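Local atomic coordinates of polyisoprenyl-teichoic acid--peptidoglycan teichoic acid transferase TagV (Bacillus subtilis, PDB entry 6UF3), a protein that belongs to the LytR-CpsA-Psr family of cell-envelope proteins. Residues 42-54 / 229-241. Numbering follows the deposited sequence.
Sequences MLSIPRDTRVQLA and LYLGPNNTYYFEP
Thr49 and Phe239 form a single beta bridge where the beta hairpin of strands 226-231 and 236-241 meets the turn that leads from strand 39-44 of the main mixed sheet into strand 50-51. Two backbone hydrogen bonds hold it: Phe239 N donates to Asp48 O (2.9 Å), and Arg50 N to Phe239 O. The type I turn from Pro46 to Thr49 is tied by Pro46 O, which accepts both Thr49 N and Thr49 OG1 from the same face of its plane. With chi1 at -54°, OG1 sits beside its own backbone N, and it also lies at the edge of the Phe239 ring, near CD2. Pro46 CG lies 3.7 Å from Phe239 CD2, and Thr49 CG2 reaches Pro241 CD. Asp48 brings its carboxylate to the edge of the Tyr237 ring, OD2 lying 3.5 Å from CE2 with the two planes nearly perpendicular (87°); its OD1 forms a salt bridge with Lys63, and Tyr237 OH is hydrogen-bonded to Asp228. Arg50 runs extended from CG to NE, laying CD over one face of the Tyr238 ring and NE against Leu231 CD1 (3.6 Å). Glu240, whose CB points away from the turn, bends at chi2 (71°) and swings its carboxylate back. In the resulting salt bridge, Arg50 NH1 to Glu240 OE1 at 3.0 Å, OE1 lies in the guanidinium plane, whereas NH1 comes from above the carboxylate plane.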
ATOM      1  N   MET A  42       6.763   6.873  -3.282  1.00 17.93           N
ATOM      2  CA  MET A  42       5.783   6.129  -2.492  1.00 20.52           C
ATOM      3  C   MET A  42       4.910   7.086  -1.697  1.00 16.78           C
ATOM      4  O   MET A  42       5.397   8.084  -1.168  1.00 20.18           O
ATOM      5  CB  MET A  42       6.466   5.130  -1.530  1.00 19.05           C
ATOM      6  CG  MET A  42       5.455   4.289  -0.714  1.00 19.30           C
ATOM      7  SD  MET A  42       6.187   3.130   0.459  1.00 23.38           S
ATOM      8  CE  MET A  42       7.127   2.079  -0.650  1.00 23.11           C
ATOM      9  N   LEU A  43       3.614   6.762  -1.610  1.00 17.54           N
ATOM     10  CA  LEU A  43       2.646   7.586  -0.908  1.00 23.02           C
ATOM     11  C   LEU A  43       1.582   6.686  -0.287  1.00 21.07           C
ATOM     12  O   LEU A  43       0.947   5.922  -1.011  1.00 23.57           O
ATOM     13  CB  LEU A  43       2.013   8.566  -1.900  1.00 30.09           C
ATOM     14  CG  LEU A  43       0.796   9.409  -1.547  1.00 41.08           C
ATOM     15  CD1 LEU A  43       1.209  10.586  -0.671  1.00 48.88           C
ATOM     16  CD2 LEU A  43       0.149   9.877  -2.826  1.00 47.60           C
ATOM     17  N   SER A  44       1.384   6.755   1.036  1.00 18.86           N
ATOM     18  CA  SER A  44       0.206   6.090   1.597  1.00 19.68           C
ATOM     19  C   SER A  44      -0.949   7.072   1.672  1.00 19.40           C
ATOM     20  O   SER A  44      -0.752   8.280   1.779  1.00 21.60           O
ATOM     21  CB  SER A  44       0.486   5.487   2.979  1.00 25.42           C
ATOM     22  OG  SER A  44       0.877   6.466   3.923  1.00 35.49           O
ATOM     23  N   ILE A  45      -2.162   6.543   1.590  1.00 17.44           N
ATOM     24  CA  ILE A  45      -3.368   7.357   1.699  1.00 20.96           C
ATOM     25  C   ILE A  45      -4.118   6.932   2.955  1.00 20.01           C
ATOM     26  O   ILE A  45      -4.571   5.784   3.040  1.00 19.62           O
ATOM     27  CB  ILE A  45      -4.274   7.219   0.468  1.00 20.47           C
ATOM     28  CG1 ILE A  45      -3.489   7.500  -0.824  1.00 21.17           C
ATOM     29  CG2 ILE A  45      -5.470   8.150   0.623  1.00 18.26           C
ATOM     30  CD1 ILE A  45      -4.232   7.053  -2.106  1.00 25.11           C
ATOM     31  N   PRO A  46      -4.297   7.820   3.940  1.00 20.00           N
ATOM     32  CA  PRO A  46      -5.003   7.443   5.173  1.00 17.53           C
ATOM     33  C   PRO A  46      -6.400   6.922   4.870  1.00 19.79           C
ATOM     34  O   PRO A  46      -7.071   7.414   3.962  1.00 19.64           O
ATOM     35  CB  PRO A  46      -5.055   8.757   5.966  1.00 24.79           C
ATOM     36  CG  PRO A  46      -3.863   9.533   5.472  1.00 24.49           C
ATOM     37  CD  PRO A  46      -3.708   9.174   4.022  1.00 21.60           C
ATOM     38  N   ARG A  47      -6.822   5.911   5.641  1.00 23.12           N
ATOM     39  CA  ARG A  47      -8.083   5.221   5.360  1.00 22.71           C
ATOM     40  C   ARG A  47      -9.282   6.151   5.492  1.00 22.08           C
ATOM     41  O   ARG A  47     -10.320   5.921   4.856  1.00 19.90           O
ATOM     42  CB  ARG A  47      -8.251   4.024   6.297  1.00 26.47           C
ATOM     43  N   ASP A  48      -9.164   7.195   6.309  1.00 21.07           N
ATOM     44  CA  ASP A  48     -10.260   8.128   6.555  1.00 20.92           C
ATOM     45  C   ASP A  48     -10.211   9.358   5.657  1.00 20.99           C
ATOM     46  O   ASP A  48     -10.959  10.306   5.901  1.00 23.10           O
ATOM     47  CB  ASP A  48     -10.265   8.567   8.018  1.00 25.45           C
ATOM     48  CG  ASP A  48     -10.397   7.400   8.979  1.00 33.74           C
ATOM     49  OD1 ASP A  48     -11.460   6.752   8.972  1.00 32.77           O
ATOM     50  OD2 ASP A  48      -9.439   7.125   9.736  1.00 32.85           O
ATOM     51  N   THR A  49      -9.369   9.365   4.622  1.00 22.15           N
ATOM     52  CA  THR A  49      -9.270  10.543   3.767  1.00 22.92           C
ATOM     53  C   THR A  49     -10.611  10.842   3.101  1.00 21.86           C
ATOM     54  O   THR A  49     -11.206   9.981   2.445  1.00 20.30           O
ATOM     55  CB  THR A  49      -8.181  10.361   2.706  1.00 22.90           C
ATOM     56  OG1 THR A  49      -6.951  10.022   3.344  1.00 20.53           O
ATOM     57  CG2 THR A  49      -7.971  11.665   1.935  1.00 22.35           C
ATOM     58  N   ARG A  50     -11.083  12.074   3.281  1.00 21.57           N
ATOM     59  CA  ARG A  50     -12.383  12.510   2.768  1.00 22.09           C
ATOM     60  C   ARG A  50     -12.266  12.832   1.278  1.00 29.24           C
ATOM     61  O   ARG A  50     -11.575  13.781   0.889  1.00 26.33           O
ATOM     62  CB  ARG A  50     -12.871  13.712   3.569  1.00 21.75           C
ATOM     63  CG  ARG A  50     -14.281  14.202   3.214  1.00 23.19           C
ATOM     64  CD  ARG A  50     -14.789  15.111   4.322  1.00 25.60           C
ATOM     65  NE  ARG A  50     -16.021  15.832   3.971  1.00 27.35           N
ATOM     66  CZ  ARG A  50     -16.052  17.085   3.529  1.00 31.90           C
ATOM     67  NH1 ARG A  50     -14.926  17.771   3.380  1.00 32.61           N
ATOM     68  NH2 ARG A  50     -17.211  17.665   3.238  1.00 30.24           N
ATOM     69  N   VAL A  51     -12.951  12.051   0.435  1.00 22.15           N
ATOM     70  CA  VAL A  51     -12.810  12.138  -1.016  1.00 21.10           C
ATOM     71  C   VAL A  51     -14.167  11.909  -1.665  1.00 22.83           C
ATOM     72  O   VAL A  51     -15.080  11.335  -1.067  1.00 23.79           O
ATOM     73  CB  VAL A  51     -11.810  11.106  -1.594  1.00 22.30           C
ATOM     74  CG1 VAL A  51     -10.424  11.280  -0.981  1.00 26.14           C
ATOM     75  CG2 VAL A  51     -12.338   9.683  -1.386  1.00 20.67           C
ATOM     76  N   GLN A  52     -14.283  12.347  -2.916  1.00 24.60           N
ATOM     77  CA  GLN A  52     -15.417  11.974  -3.751  1.00 25.21           C
ATOM     78  C   GLN A  52     -15.147  10.611  -4.378  1.00 21.97           C
ATOM     79  O   GLN A  52     -14.102  10.402  -4.996  1.00 24.14           O
ATOM     80  CB  GLN A  52     -15.671  13.018  -4.837  1.00 31.40           C
ATOM     81  CG  GLN A  52     -17.001  12.839  -5.563  1.00 32.45           C
ATOM     82  CD  GLN A  52     -18.189  13.335  -4.750  1.00 43.55           C
ATOM     83  OE1 GLN A  52     -18.109  14.350  -4.055  1.00 44.89           O
ATOM     84  NE2 GLN A  52     -19.302  12.618  -4.838  1.00 47.91           N
ATOM     85  N   LEU A  53     -16.082   9.678  -4.209  1.00 25.75           N
ATOM     86  CA  LEU A  53     -15.909   8.374  -4.835  1.00 22.27           C
ATOM     87  C   LEU A  53     -16.009   8.511  -6.346  1.00 22.69           C
ATOM     88  O   LEU A  53     -16.821   9.284  -6.855  1.00 21.52           O
ATOM     89  CB  LEU A  53     -16.979   7.395  -4.338  1.00 23.44           C
ATOM     90  CG  LEU A  53     -16.908   7.070  -2.847  1.00 28.99           C
ATOM     91  CD1 LEU A  53     -17.933   6.006  -2.472  1.00 35.43           C
ATOM     92  CD2 LEU A  53     -15.503   6.641  -2.469  1.00 31.05           C
ATOM     93  N   ALA A  54     -15.193   7.748  -7.068  1.00 21.56           N
ATOM     94  CA  ALA A  54     -15.235   7.819  -8.521  1.00 25.82           C
ATOM     95  C   ALA A  54     -16.635   7.509  -9.029  1.00 29.15           C
ATOM     96  O   ALA A  54     -17.271   6.551  -8.579  1.00 26.86           O
ATOM     97  CB  ALA A  54     -14.227   6.840  -9.118  1.00 26.36           C
ATOM     98  N   LEU A 229     -10.885  16.116  11.121  1.00 30.30           N
ATOM     99  CA  LEU A 229     -12.145  16.807  10.912  1.00 28.89           C
ATOM    100  C   LEU A 229     -13.250  15.942  11.492  1.00 29.22           C
ATOM    101  O   LEU A 229     -13.289  14.740  11.236  1.00 29.14           O
ATOM    102  CB  LEU A 229     -12.381  17.070   9.418  1.00 27.18           C
ATOM    103  CG  LEU A 229     -13.759  17.614   9.023  1.00 27.62           C
ATOM    104  CD1 LEU A 229     -13.938  19.030   9.568  1.00 29.13           C
ATOM    105  CD2 LEU A 229     -13.941  17.585   7.519  1.00 30.59           C
ATOM    106  N   TYR A 230     -14.125  16.527  12.292  1.00 30.55           N
ATOM    107  CA  TYR A 230     -15.194  15.766  12.931  1.00 31.36           C
ATOM    108  C   TYR A 230     -16.524  16.317  12.442  1.00 32.41           C
ATOM    109  O   TYR A 230     -16.895  17.443  12.784  1.00 35.95           O
ATOM    110  CB  TYR A 230     -15.077  15.836  14.453  1.00 34.99           C
ATOM    111  CG  TYR A 230     -13.809  15.194  14.965  1.00 36.75           C
ATOM    112  CD1 TYR A 230     -12.632  15.925  15.072  1.00 43.54           C
ATOM    113  CD2 TYR A 230     -13.782  13.852  15.320  1.00 38.53           C
ATOM    114  CE1 TYR A 230     -11.465  15.342  15.529  1.00 39.83           C
ATOM    115  CE2 TYR A 230     -12.612  13.255  15.777  1.00 43.92           C
ATOM    116  CZ  TYR A 230     -11.460  14.010  15.881  1.00 43.27           C
ATOM    117  OH  TYR A 230     -10.297  13.432  16.333  1.00 47.32           O
ATOM    118  N   LEU A 231     -17.240  15.523  11.648  1.00 28.53           N
ATOM    119  CA  LEU A 231     -18.468  15.975  11.006  1.00 28.99           C
ATOM    120  C   LEU A 231     -19.682  15.381  11.701  1.00 39.47           C
ATOM    121  O   LEU A 231     -19.665  14.217  12.120  1.00 35.79           O
ATOM    122  CB  LEU A 231     -18.481  15.615   9.519  1.00 27.76           C
ATOM    123  CG  LEU A 231     -17.436  16.366   8.681  1.00 26.16           C
ATOM    124  CD1 LEU A 231     -17.583  16.048   7.202  1.00 26.78           C
ATOM    125  CD2 LEU A 231     -17.601  17.881   8.915  1.00 27.08           C
ATOM    126  N   GLY A 232     -20.729  16.200  11.818  1.00 36.78           N
ATOM    127  CA  GLY A 232     -21.968  15.787  12.430  1.00 38.30           C
ATOM    128  C   GLY A 232     -21.943  15.960  13.933  1.00 46.70           C
ATOM    129  O   GLY A 232     -20.894  16.208  14.535  1.00 48.17           O
ATOM    130  N   PRO A 233     -23.112  15.854  14.572  1.00 58.12           N
ATOM    131  CA  PRO A 233     -23.144  15.822  16.043  1.00 65.91           C
ATOM    132  C   PRO A 233     -22.539  14.557  16.632  1.00 70.55           C
ATOM    133  O   PRO A 233     -22.257  14.536  17.838  1.00 75.39           O
ATOM    134  CB  PRO A 233     -24.643  15.922  16.371  1.00 70.26           C
ATOM    135  CG  PRO A 233     -25.301  16.388  15.103  1.00 69.76           C
ATOM    136  CD  PRO A 233     -24.462  15.851  13.987  1.00 63.68           C
ATOM    137  N   ASN A 234     -22.333  13.513  15.830  1.00 66.66           N
ATOM    138  CA  ASN A 234     -21.721  12.270  16.286  1.00 66.72           C
ATOM    139  C   ASN A 234     -20.202  12.274  16.153  1.00 58.45           C
ATOM    140  O   ASN A 234     -19.561  11.277  16.503  1.00 53.63           O
ATOM    141  CB  ASN A 234     -22.302  11.081  15.513  1.00 70.24           C
ATOM    142  CG  ASN A 234     -23.795  10.916  15.732  1.00 76.69           C
ATOM    143  OD1 ASN A 234     -24.460  11.807  16.265  1.00 80.31           O
ATOM    144  ND2 ASN A 234     -24.329   9.771  15.324  1.00 78.16           N
ATOM    145  N   ASN A 235     -19.621  13.367  15.657  1.00 52.67           N
ATOM    146  CA  ASN A 235     -18.173  13.518  15.537  1.00 51.21           C
ATOM    147  C   ASN A 235     -17.565  12.385  14.714  1.00 46.34           C
ATOM    148  O   ASN A 235     -16.616  11.718  15.135  1.00 46.05           O
ATOM    149  CB  ASN A 235     -17.512  13.611  16.914  1.00 53.47           C
ATOM    150  CG  ASN A 235     -17.886  14.875  17.654  1.00 57.49           C
ATOM    151  OD1 ASN A 235     -17.804  15.978  17.110  1.00 60.28           O
ATOM    152  ND2 ASN A 235     -18.300  14.724  18.907  1.00 57.76           N
ATOM    153  N   THR A 236     -18.126  12.165  13.527  1.00 37.34           N
ATOM    154  CA  THR A 236     -17.523  11.225  12.595  1.00 35.42           C
ATOM    155  C   THR A 236     -16.152  11.736  12.174  1.00 30.69           C
ATOM    156  O   THR A 236     -16.026  12.867  11.701  1.00 31.03           O
ATOM    157  CB  THR A 236     -18.414  11.045  11.367  1.00 40.98           C
ATOM    158  OG1 THR A 236     -19.760  10.787  11.785  1.00 42.94           O
ATOM    159  CG2 THR A 236     -17.912   9.896  10.503  1.00 37.67           C
ATOM    160  N   TYR A 237     -15.122  10.906  12.346  1.00 28.03           N
ATOM    161  CA  TYR A 237     -13.765  11.343  12.046  1.00 30.95           C
ATOM    162  C   TYR A 237     -13.461  11.211  10.560  1.00 31.30           C
ATOM    163  O   TYR A 237     -13.661  10.146   9.964  1.00 31.21           O
ATOM    164  CB  TYR A 237     -12.729  10.548  12.846  1.00 31.09           C
ATOM    165  CG  TYR A 237     -11.315  10.867  12.406  1.00 29.34           C
ATOM    166  CD1 TYR A 237     -10.667  11.998  12.881  1.00 34.22           C
ATOM    167  CD2 TYR A 237     -10.639  10.054  11.497  1.00 29.65           C
ATOM    168  CE1 TYR A 237      -9.392  12.314  12.479  1.00 36.06           C
ATOM    169  CE2 TYR A 237      -9.353  10.369  11.078  1.00 25.59           C
ATOM    170  CZ  TYR A 237      -8.737  11.506  11.576  1.00 32.20           C
ATOM    171  OH  TYR A 237      -7.458  11.838  11.179  1.00 36.89           O
ATOM    172  N   TYR A 238     -12.927  12.282   9.980  1.00 24.16           N
ATOM    173  CA  TYR A 238     -12.378  12.284   8.635  1.00 24.45           C
ATOM    174  C   TYR A 238     -10.981  12.886   8.657  1.00 22.09           C
ATOM    175  O   TYR A 238     -10.652  13.705   9.515  1.00 24.04           O
ATOM    176  CB  TYR A 238     -13.225  13.105   7.675  1.00 24.67           C
ATOM    177  CG  TYR A 238     -14.582  12.524   7.404  1.00 22.01           C
ATOM    178  CD1 TYR A 238     -15.662  12.824   8.222  1.00 23.51           C
ATOM    179  CD2 TYR A 238     -14.784  11.682   6.318  1.00 23.09           C
ATOM    180  CE1 TYR A 238     -16.912  12.296   7.965  1.00 28.79           C
ATOM    181  CE2 TYR A 238     -16.026  11.147   6.058  1.00 26.30           C
ATOM    182  CZ  TYR A 238     -17.081  11.456   6.882  1.00 28.98           C
ATOM    183  OH  TYR A 238     -18.321  10.923   6.618  1.00 32.69           O
ATOM    184  N   PHE A 239     -10.168  12.489   7.687  1.00 24.16           N
ATOM    185  CA  PHE A 239      -8.908  13.169   7.413  1.00 23.07           C
ATOM    186  C   PHE A 239      -9.107  14.047   6.189  1.00 22.19           C
ATOM    187  O   PHE A 239      -9.286  13.539   5.076  1.00 23.80           O
ATOM    188  CB  PHE A 239      -7.776  12.173   7.191  1.00 22.29           C
ATOM    189  CG  PHE A 239      -6.427  12.822   7.044  1.00 23.84           C
ATOM    190  CD1 PHE A 239      -5.874  13.534   8.090  1.00 29.20           C
ATOM    191  CD2 PHE A 239      -5.711  12.706   5.864  1.00 27.45           C
ATOM    192  CE1 PHE A 239      -4.626  14.134   7.969  1.00 33.62           C
ATOM    193  CE2 PHE A 239      -4.448  13.305   5.736  1.00 27.47           C
ATOM    194  CZ  PHE A 239      -3.912  14.009   6.790  1.00 29.34           C
ATOM    195  N   GLU A 240      -9.092  15.367   6.385  1.00 21.51           N
ATOM    196  CA  GLU A 240      -9.333  16.280   5.281  1.00 21.52           C
ATOM    197  C   GLU A 240      -8.007  16.636   4.624  1.00 22.69           C
ATOM    198  O   GLU A 240      -7.141  17.221   5.288  1.00 27.35           O
ATOM    199  CB  GLU A 240     -10.040  17.537   5.762  1.00 25.64           C
ATOM    200  CG  GLU A 240     -10.278  18.568   4.674  1.00 29.41           C
ATOM    201  CD  GLU A 240     -11.328  18.167   3.657  1.00 33.82           C
ATOM    202  OE1 GLU A 240     -12.043  17.156   3.868  1.00 29.97           O
ATOM    203  OE2 GLU A 240     -11.431  18.879   2.636  1.00 31.61           O
ATOM    204  N   PRO A 241      -7.810  16.310   3.347  1.00 20.92           N
ATOM    205  CA  PRO A 241      -6.523  16.583   2.695  1.00 23.35           C
ATOM    206  C   PRO A 241      -6.314  18.067   2.452  1.00 27.47           C
ATOM    207  O   PRO A 241      -7.225  18.787   2.038  1.00 27.38           O
ATOM    208  CB  PRO A 241      -6.623  15.816   1.370  1.00 21.53           C
ATOM    209  CG  PRO A 241      -8.148  15.672   1.135  1.00 25.32           C
ATOM    210  CD  PRO A 241      -8.709  15.502   2.504  1.00 21.03           C
TER
HETATM  211  O   HOH W   1     -12.342  16.756   1.058  1.00 38.27           O